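Local coordinates for hypothetical protein BT_3535 (PDB 3KNY) that is of unknown function but is built of two domains and is probably made as a lipoprotein by Bacteroides thetaiotaomicron, at residues S51-N56 against G86-Y91; W46-S51 against N78-I83; V10-M15 against Q211-M216; Y73-N78 against K186-A191. All coordinates share one frame; numbering follows the deposited sequence.

Interactions 1, 2 and 4 gather round helix 66-84, whereas interaction 3 lies apart, its centre about 17 Å from the centres of interactions 2 and 4 and about 11 Å from that of interaction 1. Interaction 2 is the buried one, two helices meeting through apolar groups and sulfur without a hydrogen bond between them. Interactions 1 and 4 are partly buried: the first relies on an arginine and a tyrosine-glutamate bond, the second on weak van der Waals contact between the helix and a hairpin turn. Interaction 3, at the surface, is made by backbone and amide bonds at a strand edge. Interactions 1, 3 and 4 all reach the same mixed sheet.

Interaction 1: residues S51-N56 against G86-Y91; sequences SRYEIN and GQINKY
Arg-52 and Ile-88 are joined by a hydrogen bond from the guanidinium NE to the backbone O of Ile-88 (2.6 Å). They belong to a beta-alpha-beta crossover, in which strand 53-55 is followed by helix 66-84 and then by its parallel neighbour 93-97; segment 86-91 is the loop that returns from the helix. The Ile-88 carbonyl comes in at the edge of the guanidinium, about 15° out of its plane, while Asn-89 O lies over one face, displaced toward the rim. Lys-90 O stands 3.3 Å from Arg-52 CD, which puts three successive carbonyls round one side chain. NH1 turns back to its own segment and bonds the carbonyl of the preceding residue, Ser-51 O, at 3.0 Å, an acceptor lying in the guanidinium plane; the bend at chi2 (-74°) makes both grips possible and they fix the rotation of the group. With a leucine in place of Arg-52, the Ile-88 carbonyl would probably lose its donor and the return loop be less firmly tied to segment 51-56. Further along, the Tyr-91 hydroxyl donates to Glu-54 OE1 (2.7 Å), approaching from above the carboxylate, whose plane stands 80° from the ring. The other oxygen, Glu-54 OE2, accepts from the backbone N of Met-15, so both carboxylate oxygens are used. Behind these groups, Ile-83 of the helix supports Arg-52, and Ile-88 CG2 lies 4.2 Å from Arg-52 CG.

Interaction 2: residues W46-S51 against N78-I83; sequences WRTMSS and NICERI
Met-49, a selenomethionine with more surface buried here than any other residue of the two segments, lays its end across Ile-79. Its chain bends at chi2 (68°), which brings the terminal methyl to the isoleucine: Met-49 CE lies 3.3 Å from Ile-79 CD1 and also meets the CG2 branch, the two side chains crossing at about a right angle. The selenium faces the next residue of the helix as well, with Met-49 SE 4.0 Å from Cys-80 SG. Ile-83, one turn on from Ile-79, fits against Thr-48, where its CD1 comes to 3.7 Å from the carbonyl O and its CG2 to 4.0 Å from the threonine CG2. That same threonine methyl touches Cys-80 SG at 3.6 Å, while Thr-48 OG1 turns back to a weak bond with Glu-44 O. Ser-51 folds back onto Thr-48: its OG bonds Thr-48 O in the carbonyl plane (2.5 Å), an acceptor that also receives Ser-51 N, and the same OG rests 4.0 Å from Ile-83 CG2. Replacing Ser-51 by glycine is likely to take one donor from Thr-48 O and open a gap beside the Ile-83 methyl. No hydrogen bond links the helices. Met-49 continues onto Ile-55 and Leu-95, so helices 40-49 and 66-84 pack together over the parallel strands 53-55 and 93-97, the layering of an alpha/beta unit.

Interaction 3: residues V10-M15 against Q211-M216; sequences VVNEPM and QKTGFM
Gln-211 gives its backbone N to Val-10 O, the two atoms 2.9 Å apart and the angle at the hydrogen 156°. Its own carbonyl receives a CA-H...O contact from Val-11, with Val-11 CA 3.3 Å from Gln-211 O, and the nearby N of Asn-12 is badly aimed for a hydrogen bond. The glutamine side chain runs out extended, and its OE1 comes near Val-11 CG1. At Lys-212 the chain is bent at chi2 and chi3 and lies obliquely to the side chain of Val-10, with CE 3.6 Å from Val-10 CG1; the end of the lysine is modelled too close to the Val-11 carbonyl, however, so its exact place is doubtful. It makes no salt bridge with Glu-13, whose OE2 stays 6.9 Å from Lys-212 NZ. The underlying pairing is parallel: strand 7-10 runs beside strand 204-217 in the mixed sheet and then departs from it, and farther along strand 93-97 takes up a parallel place beside 204-217, with Thr-213 bonded through its backbone to Phe-94. Asn-12 sits where the first strand has left. With CG anti to the backbone N (chi1 -157°), its amide is carried to the strand, and OD1 accepts from Thr-213 N at 3.1 Å, the donor standing well above the amide plane. The other end of that amide, ND2, binds Glu-92 O, so one side chain spans to both the strand and the chain entering 93-97. On Thr-213 the hydroxyl is engaged with Ser-192 OG, while CB lies 4.1 Å from Asn-12 ND2.

Interaction 4: residues Y73-N78 against K186-A191; sequences YDCINN and KKLIAA
A G1 beta bulge at Lys-187 and Leu-188, both facing Asp-183, brings the turn between antiparallel strands 177-183 and 188-201 against Cys-75 and Asn-78 of helix 66-84. Lys-187 adopts the positive phi (61°) expected at the first position of such a bulge. Cys-75 is the centre of the contact: its SG, placed anti to the backbone N (chi1 177°), projects from the helix among three successive residues of the turn. It lies 3.9 Å from Lys-186 O, 4.0 Å from Lys-187 O and 4.1 Å from Leu-188 CD2, which is van der Waals contact with two carbonyls and one methyl. Leu-188 continues inward onto Phe-215 and Ile-217 of strand 204-217, so the cysteine joins the apolar packing between helix and sheet. One turn along the helix, Asn-78 points at the same loop. Its ND2 is 3.7 Å from Lys-186 O, too long for a hydrogen bond; the amide N-H goes instead to Asp-185 O, just before the segment. OD1 takes the NE of Arg-82 in a nearly straight bond, and the two partners hold the amide in its rotation. Lys-186 sends its own side chain off to a salt bridge with Glu-92. The Lys-187 chain instead passes beside the helix, its amine weakly bonded to Lys-184 O and its CE 4.1 Å from Asn-78 ND2.

Interaction 1: residues S51-N56 against G86-Y91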
loop_
_atom_site.group_PDB
_atom_site.type_symbol
_atom_site.label_atom_id
_atom_site.label_comp_id
_atom_site.label_asym_id
_atom_site.label_seq_id
_atom_site.Cartn_x
_atom_site.Cartn_y
_atom_site.Cartn_z
ATOM N N SER A 51 1.351 -13.917 0.719
ATOM C CA SER A 51 0.630 -14.618 1.776
ATOM C C SER A 51 0.345 -13.691 2.955
ATOM O O SER A 51 -0.365 -14.077 3.876
ATOM C CB SER A 51 1.445 -15.795 2.278
ATOM O OG SER A 51 2.510 -15.355 3.095
ATOM N N ARG A 52 0.946 -12.500 2.949
ATOM C CA ARG A 52 0.773 -11.525 4.050
ATOM C C ARG A 52 0.402 -10.127 3.598
ATOM O O ARG A 52 -0.097 -9.352 4.412
ATOM C CB ARG A 52 2.060 -11.397 4.863
ATOM C CG ARG A 52 2.508 -12.670 5.508
ATOM C CD ARG A 52 1.636 -13.012 6.685
ATOM N NE ARG A 52 2.175 -14.187 7.339
ATOM C CZ ARG A 52 1.967 -15.428 6.927
ATOM N NH1 ARG A 52 1.189 -15.665 5.874
ATOM N NH2 ARG A 52 2.540 -16.438 7.583
ATOM N N TYR A 53 0.670 -9.800 2.336
ATOM C CA TYR A 53 0.458 -8.455 1.813
ATOM C C TYR A 53 -0.369 -8.527 0.542
ATOM O O TYR A 53 -0.237 -9.476 -0.244
ATOM C CB TYR A 53 1.790 -7.786 1.456
ATOM C CG TYR A 53 2.726 -7.550 2.603
ATOM C CD1 TYR A 53 3.618 -8.540 3.025
ATOM C CD2 TYR A 53 2.742 -6.314 3.264
ATOM C CE1 TYR A 53 4.497 -8.306 4.094
ATOM C CE2 TYR A 53 3.606 -6.073 4.330
ATOM C CZ TYR A 53 4.480 -7.062 4.741
ATOM O OH TYR A 53 5.323 -6.800 5.789
ATOM N N GLU A 54 -1.211 -7.527 0.336
ATOM C CA GLU A 54 -1.937 -7.419 -0.898
ATOM C C GLU A 54 -1.167 -6.394 -1.680
ATOM O O GLU A 54 -1.126 -5.230 -1.298
ATOM C CB GLU A 54 -3.387 -7.053 -0.647
ATOM C CG GLU A 54 -4.145 -8.254 -0.062
ATOM C CD GLU A 54 -5.533 -7.925 0.447
ATOM O OE1 GLU A 54 -5.716 -6.814 1.032
ATOM O OE2 GLU A 54 -6.424 -8.797 0.284
ATOM N N ILE A 55 -0.546 -6.855 -2.769
ATOM C CA ILE A 55 0.546 -6.151 -3.436
ATOM C C ILE A 55 0.138 -5.473 -4.752
ATOM O O ILE A 55 -0.568 -6.034 -5.575
ATOM C CB ILE A 55 1.713 -7.146 -3.705
ATOM C CG1 ILE A 55 2.128 -7.852 -2.405
ATOM C CG2 ILE A 55 2.906 -6.441 -4.310
ATOM C CD1 ILE A 55 3.207 -8.961 -2.548
ATOM N N ASN A 56 0.590 -4.247 -4.932
ATOM C CA ASN A 56 0.428 -3.547 -6.193
ATOM C C ASN A 56 1.731 -3.717 -6.964
ATOM O O ASN A 56 2.775 -3.260 -6.515
ATOM C CB ASN A 56 0.121 -2.065 -5.980
ATOM C CG ASN A 56 0.050 -1.303 -7.280
ATOM O OD1 ASN A 56 0.718 -1.658 -8.235
ATOM N ND2 ASN A 56 -0.751 -0.252 -7.324
ATOM N N GLY A 86 8.217 -17.271 11.244
ATOM C CA GLY A 86 7.035 -17.220 12.112
ATOM C C GLY A 86 6.754 -15.838 12.691
ATOM O O GLY A 86 5.809 -15.652 13.459
ATOM N N GLN A 87 7.535 -14.853 12.273
ATOM C CA GLN A 87 7.529 -13.546 12.901
ATOM C C GLN A 87 6.509 -12.567 12.335
ATOM O O GLN A 87 5.960 -11.768 13.077
ATOM C CB GLN A 87 8.915 -12.974 12.775
ATOM C CG GLN A 87 9.111 -11.660 13.420
ATOM C CD GLN A 87 10.541 -11.197 13.256
ATOM O OE1 GLN A 87 10.789 -9.995 13.151
ATOM N NE2 GLN A 87 11.498 -12.151 13.210
ATOM N N ILE A 88 6.295 -12.581 11.021
ATOM C CA ILE A 88 5.191 -11.842 10.401
ATOM C C ILE A 88 4.195 -12.931 10.027
ATOM O O ILE A 88 4.142 -13.387 8.884
ATOM C CB ILE A 88 5.626 -11.058 9.149
ATOM C CG1 ILE A 88 6.670 -10.011 9.526
ATOM C CG2 ILE A 88 4.413 -10.403 8.470
ATOM C CD1 ILE A 88 7.498 -9.507 8.366
ATOM N N ASN A 89 3.445 -13.373 11.031
ATOM C CA ASN A 89 2.498 -14.480 10.907
ATOM C C ASN A 89 1.033 -14.094 10.535
ATOM O O ASN A 89 0.201 -14.975 10.340
ATOM C CB ASN A 89 2.523 -15.281 12.211
ATOM C CG ASN A 89 2.023 -14.468 13.406
ATOM O OD1 ASN A 89 2.023 -13.240 13.376
ATOM N ND2 ASN A 89 1.576 -15.153 14.454
ATOM N N LYS A 90 0.727 -12.800 10.426
ATOM C CA LYS A 90 -0.643 -12.322 10.138
ATOM C C LYS A 90 -0.732 -11.373 8.950
ATOM O O LYS A 90 0.245 -10.745 8.565
ATOM C CB LYS A 90 -1.194 -11.539 11.333
ATOM C CG LYS A 90 -1.621 -12.362 12.521
ATOM C CD LYS A 90 -2.061 -11.454 13.697
ATOM C CE LYS A 90 -0.880 -11.036 14.599
ATOM N NZ LYS A 90 -0.253 -12.186 15.352
ATOM N N TYR A 91 -1.936 -11.227 8.410
ATOM C CA TYR A 91 -2.196 -10.249 7.361
ATOM C C TYR A 91 -1.694 -8.888 7.798
ATOM O O TYR A 91 -2.042 -8.444 8.873
ATOM C CB TYR A 91 -3.687 -10.120 7.101
ATOM C CG TYR A 91 -4.017 -9.019 6.116
ATOM C CD1 TYR A 91 -3.747 -9.168 4.763
ATOM C CD2 TYR A 91 -4.574 -7.826 6.540
ATOM C CE1 TYR A 91 -4.035 -8.167 3.875
ATOM C CE2 TYR A 91 -4.861 -6.815 5.657
ATOM C CZ TYR A 91 -4.610 -6.993 4.319
ATOM O OH TYR A 91 -4.900 -5.979 3.428
#

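Interaction 2: residues W46-S51 against N78-I83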
loop_
_atom_site.group_PDB
_atom_site.type_symbol
_atom_site.label_atom_id
_atom_site.label_comp_id
_atom_site.label_asym_id
_atom_site.label_seq_id
_atom_site.Cartn_x
_atom_site.Cartn_y
_atom_site.Cartn_z
ATOM N N TRP A 46 7.878 -13.187 -4.049
ATOM C CA TRP A 46 6.549 -12.618 -4.181
ATOM C C TRP A 46 5.440 -13.577 -3.728
ATOM O O TRP A 46 4.520 -13.167 -3.022
ATOM C CB TRP A 46 6.314 -12.139 -5.604
ATOM C CG TRP A 46 7.184 -10.964 -5.929
ATOM C CD1 TRP A 46 8.151 -10.901 -6.883
ATOM C CD2 TRP A 46 7.206 -9.706 -5.252
ATOM N NE1 TRP A 46 8.761 -9.674 -6.859
ATOM C CE2 TRP A 46 8.203 -8.918 -5.869
ATOM C CE3 TRP A 46 6.479 -9.164 -4.185
ATOM C CZ2 TRP A 46 8.484 -7.607 -5.466
ATOM C CZ3 TRP A 46 6.764 -7.863 -3.779
ATOM C CH2 TRP A 46 7.753 -7.097 -4.421
ATOM N N ARG A 47 5.515 -14.847 -4.113
ATOM C CA ARG A 47 4.529 -15.803 -3.613
ATOM C C ARG A 47 4.485 -15.776 -2.078
ATOM O O ARG A 47 3.400 -15.728 -1.504
ATOM C CB ARG A 47 4.794 -17.237 -4.097
ATOM C CG ARG A 47 3.702 -18.234 -3.625
ATOM C CD ARG A 47 4.160 -19.679 -3.627
ATOM N NE ARG A 47 4.809 -19.996 -4.886
ATOM C CZ ARG A 47 4.171 -20.158 -6.041
ATOM N NH1 ARG A 47 2.843 -20.045 -6.111
ATOM N NH2 ARG A 47 4.870 -20.434 -7.138
ATOM N N THR A 48 5.651 -15.825 -1.426
ATOM C CA THR A 48 5.718 -15.774 0.051
ATOM C C THR A 48 5.090 -14.476 0.591
ATOM O O THR A 48 4.323 -14.461 1.556
ATOM C CB THR A 48 7.184 -15.841 0.553
ATOM O OG1 THR A 48 7.723 -17.134 0.281
ATOM C CG2 THR A 48 7.278 -15.535 2.075
HETATM N N MSE A 49 5.448 -13.400 -0.087
HETATM C CA MSE A 49 5.068 -12.052 0.255
HETATM C C MSE A 49 3.555 -11.900 0.105
HETATM O O MSE A 49 2.906 -11.271 0.936
HETATM C CB MSE A 49 5.831 -11.113 -0.692
HETATM C CG MSE A 49 6.203 -9.813 -0.113
HETATM SE SE MSE A 49 7.554 -9.816 1.296
HETATM C CE MSE A 49 7.158 -7.925 1.584
ATOM N N SER A 50 2.985 -12.531 -0.924
ATOM C CA SER A 50 1.545 -12.415 -1.196
ATOM C C SER A 50 0.703 -13.163 -0.165
ATOM O O SER A 50 -0.521 -13.072 -0.185
ATOM C CB SER A 50 1.192 -12.922 -2.606
ATOM O OG SER A 50 1.094 -14.342 -2.630
ATOM N N SER A 51 1.351 -13.917 0.719
ATOM C CA SER A 51 0.630 -14.618 1.776
ATOM C C SER A 51 0.345 -13.691 2.955
ATOM O O SER A 51 -0.365 -14.077 3.876
ATOM C CB SER A 51 1.445 -15.795 2.278
ATOM O OG SER A 51 2.510 -15.355 3.095
ATOM N N ASN A 78 14.416 -10.011 3.108
ATOM C CA ASN A 78 14.412 -9.818 4.541
ATOM C C ASN A 78 13.013 -10.051 5.119
ATOM O O ASN A 78 12.859 -10.767 6.109
ATOM C CB ASN A 78 14.949 -8.407 4.823
ATOM C CG ASN A 78 14.534 -7.867 6.154
ATOM O OD1 ASN A 78 15.021 -8.334 7.190
ATOM N ND2 ASN A 78 13.630 -6.854 6.145
ATOM N N ILE A 79 11.992 -9.475 4.489
ATOM C CA ILE A 79 10.616 -9.648 4.969
ATOM C C ILE A 79 10.191 -11.128 4.901
ATOM O O ILE A 79 9.600 -11.653 5.846
ATOM C CB ILE A 79 9.600 -8.728 4.193
ATOM C CG1 ILE A 79 9.899 -7.252 4.487
ATOM C CG2 ILE A 79 8.161 -9.059 4.583
ATOM C CD1 ILE A 79 9.343 -6.262 3.478
ATOM N N CYS A 80 10.514 -11.795 3.790
ATOM C CA CYS A 80 10.192 -13.215 3.613
ATOM C C CYS A 80 10.825 -14.071 4.696
ATOM O O CYS A 80 10.221 -15.018 5.199
ATOM C CB CYS A 80 10.691 -13.698 2.262
ATOM S SG CYS A 80 9.673 -13.208 0.863
ATOM N N GLU A 81 12.058 -13.740 5.045
ATOM C CA GLU A 81 12.721 -14.428 6.128
ATOM C C GLU A 81 11.923 -14.342 7.420
ATOM O O GLU A 81 11.838 -15.321 8.164
ATOM C CB GLU A 81 14.126 -13.872 6.339
ATOM C CG GLU A 81 14.871 -14.524 7.510
ATOM C CD GLU A 81 16.352 -14.675 7.254
ATOM O OE1 GLU A 81 16.831 -14.192 6.198
ATOM O OE2 GLU A 81 17.035 -15.298 8.105
ATOM N N ARG A 82 11.333 -13.180 7.681
ATOM C CA ARG A 82 10.517 -13.008 8.879
ATOM C C ARG A 82 9.192 -13.726 8.771
ATOM O O ARG A 82 8.691 -14.239 9.768
ATOM C CB ARG A 82 10.298 -11.534 9.154
ATOM C CG ARG A 82 11.596 -10.859 9.459
ATOM C CD ARG A 82 11.626 -9.424 9.036
ATOM N NE ARG A 82 12.892 -8.866 9.479
ATOM C CZ ARG A 82 13.142 -8.483 10.728
ATOM N NH1 ARG A 82 12.209 -8.561 11.670
ATOM N NH2 ARG A 82 14.333 -8.007 11.037
ATOM N N ILE A 83 8.627 -13.762 7.566
ATOM C CA ILE A 83 7.396 -14.513 7.328
ATOM C C ILE A 83 7.727 -15.967 7.575
ATOM O O ILE A 83 7.037 -16.617 8.334
ATOM C CB ILE A 83 6.812 -14.317 5.898
ATOM C CG1 ILE A 83 6.430 -12.843 5.683
ATOM C CG2 ILE A 83 5.598 -15.206 5.699
ATOM C CD1 ILE A 83 5.852 -12.498 4.300
#

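Interaction 3: residues V10-M15 against Q211-M216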
loop_
_atom_site.group_PDB
_atom_site.type_symbol
_atom_site.label_atom_id
_atom_site.label_comp_id
_atom_site.label_asym_id
_atom_site.label_seq_id
_atom_site.Cartn_x
_atom_site.Cartn_y
_atom_site.Cartn_z
ATOM N N VAL A 10 -15.077 -0.706 8.085
ATOM C CA VAL A 10 -14.073 -1.404 7.290
ATOM C C VAL A 10 -12.768 -1.447 8.068
ATOM O O VAL A 10 -12.334 -0.441 8.631
ATOM C CB VAL A 10 -13.896 -0.706 5.921
ATOM C CG1 VAL A 10 -12.661 -1.153 5.241
ATOM C CG2 VAL A 10 -15.120 -0.978 5.044
ATOM N N VAL A 11 -12.154 -2.622 8.116
ATOM C CA VAL A 11 -10.973 -2.862 8.933
ATOM C C VAL A 11 -9.851 -3.463 8.082
ATOM O O VAL A 11 -10.023 -3.718 6.909
ATOM C CB VAL A 11 -11.299 -3.800 10.117
ATOM C CG1 VAL A 11 -12.412 -3.212 10.937
ATOM C CG2 VAL A 11 -11.646 -5.231 9.663
ATOM N N ASN A 12 -8.699 -3.708 8.695
ATOM C CA ASN A 12 -7.520 -4.122 7.974
ATOM C C ASN A 12 -7.499 -5.625 7.831
ATOM O O ASN A 12 -6.817 -6.331 8.574
ATOM C CB ASN A 12 -6.282 -3.633 8.685
ATOM C CG ASN A 12 -5.104 -3.534 7.774
ATOM O OD1 ASN A 12 -5.188 -2.934 6.702
ATOM N ND2 ASN A 12 -3.981 -4.088 8.197
ATOM N N GLU A 13 -8.271 -6.111 6.868
ATOM C CA GLU A 13 -8.349 -7.518 6.607
ATOM C C GLU A 13 -8.336 -7.803 5.105
ATOM O O GLU A 13 -8.511 -6.905 4.267
ATOM C CB GLU A 13 -9.587 -8.073 7.303
ATOM C CG GLU A 13 -10.911 -7.658 6.641
ATOM C CD GLU A 13 -12.157 -8.017 7.470
ATOM O OE1 GLU A 13 -12.094 -8.846 8.407
ATOM O OE2 GLU A 13 -13.202 -7.422 7.174
ATOM N N PRO A 14 -8.108 -9.067 4.735
ATOM C CA PRO A 14 -7.987 -9.375 3.310
ATOM C C PRO A 14 -9.274 -9.113 2.539
ATOM O O PRO A 14 -10.370 -9.291 3.082
ATOM C CB PRO A 14 -7.648 -10.855 3.322
ATOM C CG PRO A 14 -7.051 -11.101 4.632
ATOM C CD PRO A 14 -7.800 -10.237 5.565
HETATM N N MSE A 15 -9.139 -8.669 1.294
HETATM C CA MSE A 15 -10.302 -8.321 0.491
HETATM C C MSE A 15 -11.105 -9.567 0.139
HETATM O O MSE A 15 -10.567 -10.678 0.141
HETATM C CB MSE A 15 -9.898 -7.493 -0.742
HETATM C CG MSE A 15 -8.900 -8.092 -1.720
HETATM SE SE MSE A 15 -8.285 -6.714 -2.975
HETATM C CE MSE A 15 -6.658 -6.143 -2.119
ATOM N N GLN A 211 -10.426 1.643 9.024
ATOM C CA GLN A 211 -9.160 1.420 9.708
ATOM C C GLN A 211 -8.305 0.558 8.785
ATOM O O GLN A 211 -8.572 -0.636 8.658
ATOM C CB GLN A 211 -9.392 0.722 11.035
ATOM C CG GLN A 211 -10.183 1.519 12.018
ATOM C CD GLN A 211 -10.500 0.726 13.283
ATOM O OE1 GLN A 211 -11.407 -0.061 13.324
ATOM N NE2 GLN A 211 -9.746 0.950 14.299
ATOM N N LYS A 212 -7.294 1.154 8.142
ATOM C CA LYS A 212 -6.451 0.450 7.172
ATOM C C LYS A 212 -4.984 0.824 7.247
ATOM O O LYS A 212 -4.651 1.890 7.734
ATOM C CB LYS A 212 -6.956 0.724 5.741
ATOM C CG LYS A 212 -8.348 0.205 5.513
ATOM C CD LYS A 212 -8.449 -0.745 4.366
ATOM C CE LYS A 212 -9.227 -1.942 4.764
ATOM N NZ LYS A 212 -9.351 -2.933 3.695
ATOM N N THR A 213 -4.119 -0.053 6.740
ATOM C CA THR A 213 -2.685 0.196 6.721
ATOM C C THR A 213 -2.096 -0.211 5.372
ATOM O O THR A 213 -2.371 -1.274 4.850
ATOM C CB THR A 213 -1.962 -0.547 7.855
ATOM O OG1 THR A 213 -2.435 -0.065 9.121
ATOM C CG2 THR A 213 -0.456 -0.333 7.804
ATOM N N GLY A 214 -1.306 0.677 4.807
ATOM C CA GLY A 214 -0.606 0.418 3.597
ATOM C C GLY A 214 0.885 0.584 3.833
ATOM O O GLY A 214 1.320 1.487 4.570
ATOM N N PHE A 215 1.657 -0.291 3.190
ATOM C CA PHE A 215 3.101 -0.298 3.293
ATOM C C PHE A 215 3.734 0.118 1.982
ATOM O O PHE A 215 3.180 -0.087 0.909
ATOM C CB PHE A 215 3.596 -1.681 3.724
ATOM C CG PHE A 215 3.216 -2.042 5.140
ATOM C CD1 PHE A 215 2.019 -2.658 5.410
ATOM C CD2 PHE A 215 4.051 -1.709 6.207
ATOM C CE1 PHE A 215 1.662 -2.987 6.726
ATOM C CE2 PHE A 215 3.713 -2.020 7.517
ATOM C CZ PHE A 215 2.503 -2.665 7.773
HETATM N N MSE A 216 4.914 0.712 2.079
HETATM C CA MSE A 216 5.607 1.210 0.916
HETATM C C MSE A 216 7.096 0.847 0.979
HETATM O O MSE A 216 7.760 1.095 1.996
HETATM C CB MSE A 216 5.414 2.716 0.852
HETATM C CG MSE A 216 4.012 3.104 0.525
HETATM SE SE MSE A 216 3.712 4.992 0.701
HETATM C CE MSE A 216 3.362 5.140 2.595
#

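Interaction 4: residues Y73-N78 against K186-A191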
loop_
_atom_site.group_PDB
_atom_site.type_symbol
_atom_site.label_atom_id
_atom_site.label_comp_id
_atom_site.label_asym_id
_atom_site.label_seq_id
_atom_site.Cartn_x
_atom_site.Cartn_y
_atom_site.Cartn_z
ATOM N N TYR A 73 14.662 -6.241 -3.821
ATOM C CA TYR A 73 14.738 -7.660 -3.493
ATOM C C TYR A 73 15.440 -7.898 -2.153
ATOM O O TYR A 73 15.043 -8.784 -1.403
ATOM C CB TYR A 73 15.281 -8.483 -4.694
ATOM C CG TYR A 73 14.250 -8.540 -5.855
ATOM C CD1 TYR A 73 13.054 -9.267 -5.722
ATOM C CD2 TYR A 73 14.452 -7.841 -7.067
ATOM C CE1 TYR A 73 12.102 -9.302 -6.753
ATOM C CE2 TYR A 73 13.495 -7.882 -8.110
ATOM C CZ TYR A 73 12.327 -8.613 -7.936
ATOM O OH TYR A 73 11.393 -8.670 -8.948
ATOM N N ASP A 74 16.433 -7.078 -1.822
ATOM C CA ASP A 74 17.048 -7.149 -0.492
ATOM C C ASP A 74 15.971 -6.998 0.572
ATOM O O ASP A 74 15.964 -7.692 1.585
ATOM C CB ASP A 74 18.082 -6.035 -0.291
ATOM C CG ASP A 74 19.459 -6.395 -0.830
ATOM O OD1 ASP A 74 19.639 -7.519 -1.339
ATOM O OD2 ASP A 74 20.370 -5.545 -0.729
ATOM N N CYS A 75 15.050 -6.085 0.306
ATOM C CA CYS A 75 13.968 -5.782 1.207
ATOM C C CYS A 75 12.986 -6.943 1.366
ATOM O O CYS A 75 12.720 -7.406 2.481
ATOM C CB CYS A 75 13.259 -4.546 0.674
ATOM S SG CYS A 75 11.848 -4.110 1.636
ATOM N N ILE A 76 12.447 -7.377 0.232
ATOM C CA ILE A 76 11.510 -8.503 0.121
ATOM C C ILE A 76 12.115 -9.766 0.701
ATOM O O ILE A 76 11.430 -10.572 1.313
ATOM C CB ILE A 76 11.163 -8.704 -1.396
ATOM C CG1 ILE A 76 10.207 -7.606 -1.843
ATOM C CG2 ILE A 76 10.543 -10.045 -1.703
ATOM C CD1 ILE A 76 8.942 -7.514 -0.981
ATOM N N ASN A 77 13.419 -9.934 0.515
ATOM C CA ASN A 77 14.102 -11.124 1.019
ATOM C C ASN A 77 14.064 -11.148 2.535
ATOM O O ASN A 77 13.724 -12.160 3.158
ATOM C CB ASN A 77 15.562 -11.190 0.549
ATOM C CG ASN A 77 16.179 -12.553 0.803
ATOM O OD1 ASN A 77 15.797 -13.530 0.167
ATOM N ND2 ASN A 77 17.109 -12.634 1.752
ATOM N N ASN A 78 14.416 -10.011 3.108
ATOM C CA ASN A 78 14.412 -9.818 4.541
ATOM C C ASN A 78 13.013 -10.051 5.119
ATOM O O ASN A 78 12.859 -10.767 6.109
ATOM C CB ASN A 78 14.949 -8.407 4.823
ATOM C CG ASN A 78 14.534 -7.867 6.154
ATOM O OD1 ASN A 78 15.021 -8.334 7.190
ATOM N ND2 ASN A 78 13.630 -6.854 6.145
ATOM N N LYS A 186 11.469 -4.191 9.065
ATOM C CA LYS A 186 10.884 -4.546 7.777
ATOM C C LYS A 186 11.405 -3.647 6.669
ATOM O O LYS A 186 11.302 -3.999 5.501
ATOM C CB LYS A 186 9.365 -4.417 7.829
ATOM C CG LYS A 186 8.698 -5.182 8.962
ATOM C CD LYS A 186 7.215 -5.151 8.776
ATOM C CE LYS A 186 6.450 -5.641 9.973
ATOM N NZ LYS A 186 5.103 -5.043 9.913
ATOM N N LYS A 187 11.951 -2.487 7.043
ATOM C CA LYS A 187 12.470 -1.495 6.091
ATOM C C LYS A 187 11.359 -1.001 5.159
ATOM O O LYS A 187 11.569 -0.835 3.961
ATOM C CB LYS A 187 13.669 -2.059 5.321
ATOM C CG LYS A 187 14.807 -2.552 6.253
ATOM C CD LYS A 187 15.925 -3.339 5.515
ATOM C CE LYS A 187 16.727 -4.223 6.480
ATOM N NZ LYS A 187 16.857 -3.578 7.837
ATOM N N LEU A 188 10.175 -0.776 5.739
ATOM C CA LEU A 188 9.001 -0.259 5.026
ATOM C C LEU A 188 8.497 1.039 5.661
ATOM O O LEU A 188 8.716 1.276 6.850
ATOM C CB LEU A 188 7.858 -1.279 5.098
ATOM C CG LEU A 188 8.060 -2.646 4.459
ATOM C CD1 LEU A 188 6.839 -3.528 4.756
ATOM C CD2 LEU A 188 8.275 -2.493 2.966
ATOM N N ILE A 189 7.806 1.859 4.871
ATOM C CA ILE A 189 7.034 2.984 5.394
ATOM C C ILE A 189 5.629 2.455 5.602
ATOM O O ILE A 189 5.132 1.798 4.730
ATOM C CB ILE A 189 7.009 4.156 4.406
ATOM C CG1 ILE A 189 8.432 4.707 4.199
ATOM C CG2 ILE A 189 6.122 5.277 4.898
ATOM C CD1 ILE A 189 8.557 5.725 3.054
ATOM N N ALA A 190 5.028 2.697 6.779
ATOM C CA ALA A 190 3.647 2.275 7.123
ATOM C C ALA A 190 2.810 3.508 7.256
ATOM O O ALA A 190 3.170 4.386 8.014
ATOM C CB ALA A 190 3.594 1.531 8.449
ATOM N N ALA A 191 1.701 3.572 6.522
ATOM C CA ALA A 191 0.756 4.688 6.601
ATOM C C ALA A 191 -0.588 4.075 7.005
ATOM O O ALA A 191 -1.014 3.066 6.422
ATOM C CB ALA A 191 0.640 5.427 5.236
#